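Local atomic coordinates of anopheles Plasmodium-responsive Leucine-rich repeat protein 1 (Anopheles gambiae, PDB entry 3OJA), a protein that probably acts in mosquito innate immunity against Plasmodium, combining a leucine-rich repeat domain with a long helical region that resembles the LRIM1 dimerization domain. Residues Y30-D35 against V56-S61. Sequence-based numbering, arbitrary orientation.
With NAG (2-acetamido-2-deoxy-beta-D-glucopyranose), chain H.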
loop_
_atom_site.group_PDB
_atom_site.type_symbol
_atom_site.label_atom_id
_atom_site.label_comp_id
_atom_site.label_asym_id
_atom_site.label_seq_id
_atom_site.Cartn_x
_atom_site.Cartn_y
_atom_site.Cartn_z
ATOM N N TYR B 30 -17.138 48.648 -24.402
ATOM C CA TYR B 30 -18.028 48.433 -23.245
ATOM C C TYR B 30 -19.383 47.857 -23.638
ATOM O O TYR B 30 -19.777 47.896 -24.779
ATOM C CB TYR B 30 -18.229 49.711 -22.452
ATOM C CG TYR B 30 -17.140 50.061 -21.452
ATOM C CD1 TYR B 30 -17.400 50.012 -20.091
ATOM C CD2 TYR B 30 -15.877 50.502 -21.864
ATOM C CE1 TYR B 30 -16.420 50.351 -19.138
ATOM C CE2 TYR B 30 -14.874 50.844 -20.932
ATOM C CZ TYR B 30 -15.154 50.765 -19.554
ATOM O OH TYR B 30 -14.199 51.090 -18.581
ATOM N N ASP B 31 -20.086 47.300 -22.670
ATOM C CA ASP B 31 -21.454 46.774 -22.843
ATOM C C ASP B 31 -21.830 46.180 -24.230
ATOM O O ASP B 31 -22.959 46.329 -24.706
ATOM C CB ASP B 31 -22.452 47.838 -22.385
ATOM C CG ASP B 31 -21.906 48.690 -21.208
ATOM O OD1 ASP B 31 -21.436 48.112 -20.199
ATOM O OD2 ASP B 31 -21.954 49.945 -21.288
ATOM N N VAL B 32 -20.902 45.447 -24.844
ATOM C CA VAL B 32 -21.173 44.677 -26.081
ATOM C C VAL B 32 -21.829 43.321 -25.794
ATOM O O VAL B 32 -21.311 42.553 -24.974
ATOM C CB VAL B 32 -19.888 44.372 -26.793
ATOM C CG1 VAL B 32 -20.169 43.698 -28.103
ATOM C CG2 VAL B 32 -19.140 45.632 -26.988
ATOM N N HIS B 33 -22.942 43.007 -26.462
ATOM C CA HIS B 33 -23.604 41.717 -26.259
ATOM C C HIS B 33 -24.079 41.122 -27.553
ATOM O O HIS B 33 -25.019 41.602 -28.125
ATOM C CB HIS B 33 -24.768 41.864 -25.292
ATOM C CG HIS B 33 -24.353 42.352 -23.941
ATOM N ND1 HIS B 33 -23.892 41.502 -22.954
ATOM C CD2 HIS B 33 -24.300 43.602 -23.420
ATOM C CE1 HIS B 33 -23.569 42.217 -21.885
ATOM N NE2 HIS B 33 -23.799 43.495 -22.139
ATOM N N ILE B 34 -23.408 40.076 -28.012
ATOM C CA ILE B 34 -23.765 39.337 -29.211
ATOM C C ILE B 34 -24.266 37.937 -28.779
ATOM O O ILE B 34 -23.814 37.374 -27.784
ATOM C CB ILE B 34 -22.526 39.225 -30.107
ATOM C CG1 ILE B 34 -22.138 40.576 -30.632
ATOM C CG2 ILE B 34 -22.742 38.335 -31.307
ATOM C CD1 ILE B 34 -20.840 40.578 -31.316
ATOM N N ASP B 35 -25.267 37.423 -29.474
ATOM C CA ASP B 35 -25.753 36.085 -29.228
ATOM C C ASP B 35 -25.880 35.374 -30.568
ATOM O O ASP B 35 -25.258 35.795 -31.541
ATOM C CB ASP B 35 -27.039 36.035 -28.377
ATOM C CG ASP B 35 -28.152 36.885 -28.918
ATOM O OD1 ASP B 35 -28.509 36.779 -30.121
ATOM O OD2 ASP B 35 -28.704 37.645 -28.103
ATOM N N VAL B 56 -6.379 45.748 -27.312
ATOM C CA VAL B 56 -7.847 45.686 -27.171
ATOM C C VAL B 56 -8.450 44.695 -26.087
ATOM O O VAL B 56 -8.098 43.551 -26.001
ATOM C CB VAL B 56 -8.418 45.285 -28.556
ATOM C CG1 VAL B 56 -9.880 45.134 -28.530
ATOM C CG2 VAL B 56 -8.049 46.308 -29.573
ATOM N N THR B 57 -9.406 45.129 -25.296
ATOM C CA THR B 57 -10.120 44.201 -24.443
ATOM C C THR B 57 -11.632 44.577 -24.368
ATOM O O THR B 57 -12.058 45.505 -25.046
ATOM C CB THR B 57 -9.457 44.130 -23.056
ATOM O OG1 THR B 57 -10.271 43.363 -22.163
ATOM C CG2 THR B 57 -9.261 45.518 -22.473
ATOM N N PHE B 58 -12.454 43.834 -23.625
ATOM C CA PHE B 58 -13.865 44.184 -23.490
ATOM C C PHE B 58 -14.203 44.242 -22.035
ATOM O O PHE B 58 -13.517 43.626 -21.233
ATOM C CB PHE B 58 -14.762 43.179 -24.114
ATOM C CG PHE B 58 -14.659 43.101 -25.590
ATOM C CD1 PHE B 58 -15.784 43.279 -26.382
ATOM C CD2 PHE B 58 -13.457 42.787 -26.204
ATOM C CE1 PHE B 58 -15.711 43.169 -27.740
ATOM C CE2 PHE B 58 -13.380 42.674 -27.590
ATOM C CZ PHE B 58 -14.521 42.865 -28.354
ATOM N N LYS B 59 -15.242 45.000 -21.698
ATOM C CA LYS B 59 -15.705 45.114 -20.322
ATOM C C LYS B 59 -17.218 44.943 -20.351
ATOM O O LYS B 59 -17.837 45.313 -21.323
ATOM C CB LYS B 59 -15.287 46.458 -19.724
ATOM C CG LYS B 59 -15.617 46.611 -18.252
ATOM C CD LYS B 59 -14.988 47.879 -17.592
ATOM C CE LYS B 59 -15.509 48.119 -16.123
ATOM N NZ LYS B 59 -15.465 46.927 -15.152
ATOM N N ASN B 60 -17.808 44.366 -19.312
ATOM C CA ASN B 60 -19.256 44.110 -19.276
ATOM C C ASN B 60 -19.874 43.603 -20.598
ATOM O O ASN B 60 -20.947 44.050 -21.016
ATOM C CB ASN B 60 -20.008 45.337 -18.787
ATOM C CG ASN B 60 -21.320 44.985 -18.137
ATOM O OD1 ASN B 60 -21.549 43.813 -17.847
ATOM N ND2 ASN B 60 -22.220 45.981 -17.942
ATOM N N SER B 61 -19.205 42.635 -21.224
ATOM C CA SER B 61 -19.588 42.141 -22.519
ATOM C C SER B 61 -19.662 40.633 -22.556
ATOM O O SER B 61 -18.981 39.937 -21.785
ATOM C CB SER B 61 -18.546 42.564 -23.514
ATOM O OG SER B 61 -18.320 43.948 -23.454
HETATM C C1 NAG H . -23.538 45.396 -17.690
HETATM C C2 NAG H . -23.770 45.974 -16.308
HETATM C C3 NAG H . -25.021 45.344 -15.691
HETATM C C4 NAG H . -26.122 46.034 -16.525
HETATM C C5 NAG H . -25.994 45.486 -17.956
HETATM C C6 NAG H . -27.125 46.078 -18.845
HETATM C C7 NAG H . -21.988 47.127 -15.189
HETATM C C8 NAG H . -21.054 47.039 -13.970
HETATM N N2 NAG H . -22.552 45.930 -15.508
HETATM O O3 NAG H . -25.031 45.554 -14.279
HETATM O O4 NAG H . -27.467 46.012 -16.042
HETATM O O5 NAG H . -24.665 45.727 -18.514
HETATM O O6 NAG H . -27.146 47.532 -18.864
HETATM O O7 NAG H . -22.240 48.209 -15.840
#
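Y30 and K59 lie side by side where two neighbouring turns of the leucine-rich repeat solenoid run in register, at the C-terminal side of the parallel strands 27-29 and 55-58. Equivalent positions of successive coils meet: Y30 by K59, D31 by N60, V32 by S61. K59 CB sits over the centre of the Y30 ring in a CH-pi contact, 4.1 Å from the centroid and 12° off the normal. A chi1 of -175° sets the lysine CG opposite the backbone N, and the chain passes CD beside Y30 CE1 and OH before its end leads away, NZ going on to a long, weak ion pair with E543 of helix 503-579. One step along, the D31 carboxylate stands almost perpendicular to the N60 amide, their planes 89° apart, and takes only a weak, bent bond from ND2. That nitrogen is bonded covalently to C1 of the N-acetylglucosamine, whose ring oxygen O5 also comes near the H33 ring. On the buried side, V32 CG2 approaches the F58 ring obliquely, 4.1 Å from F58 CD1. S61 OG, in plane at the edge of that ring, links the two coils: it accepts a hydrogen bond from V32 N at 3.3 Å and donates to K59 O at 2.6 Å, approaching from above the carbonyl plane.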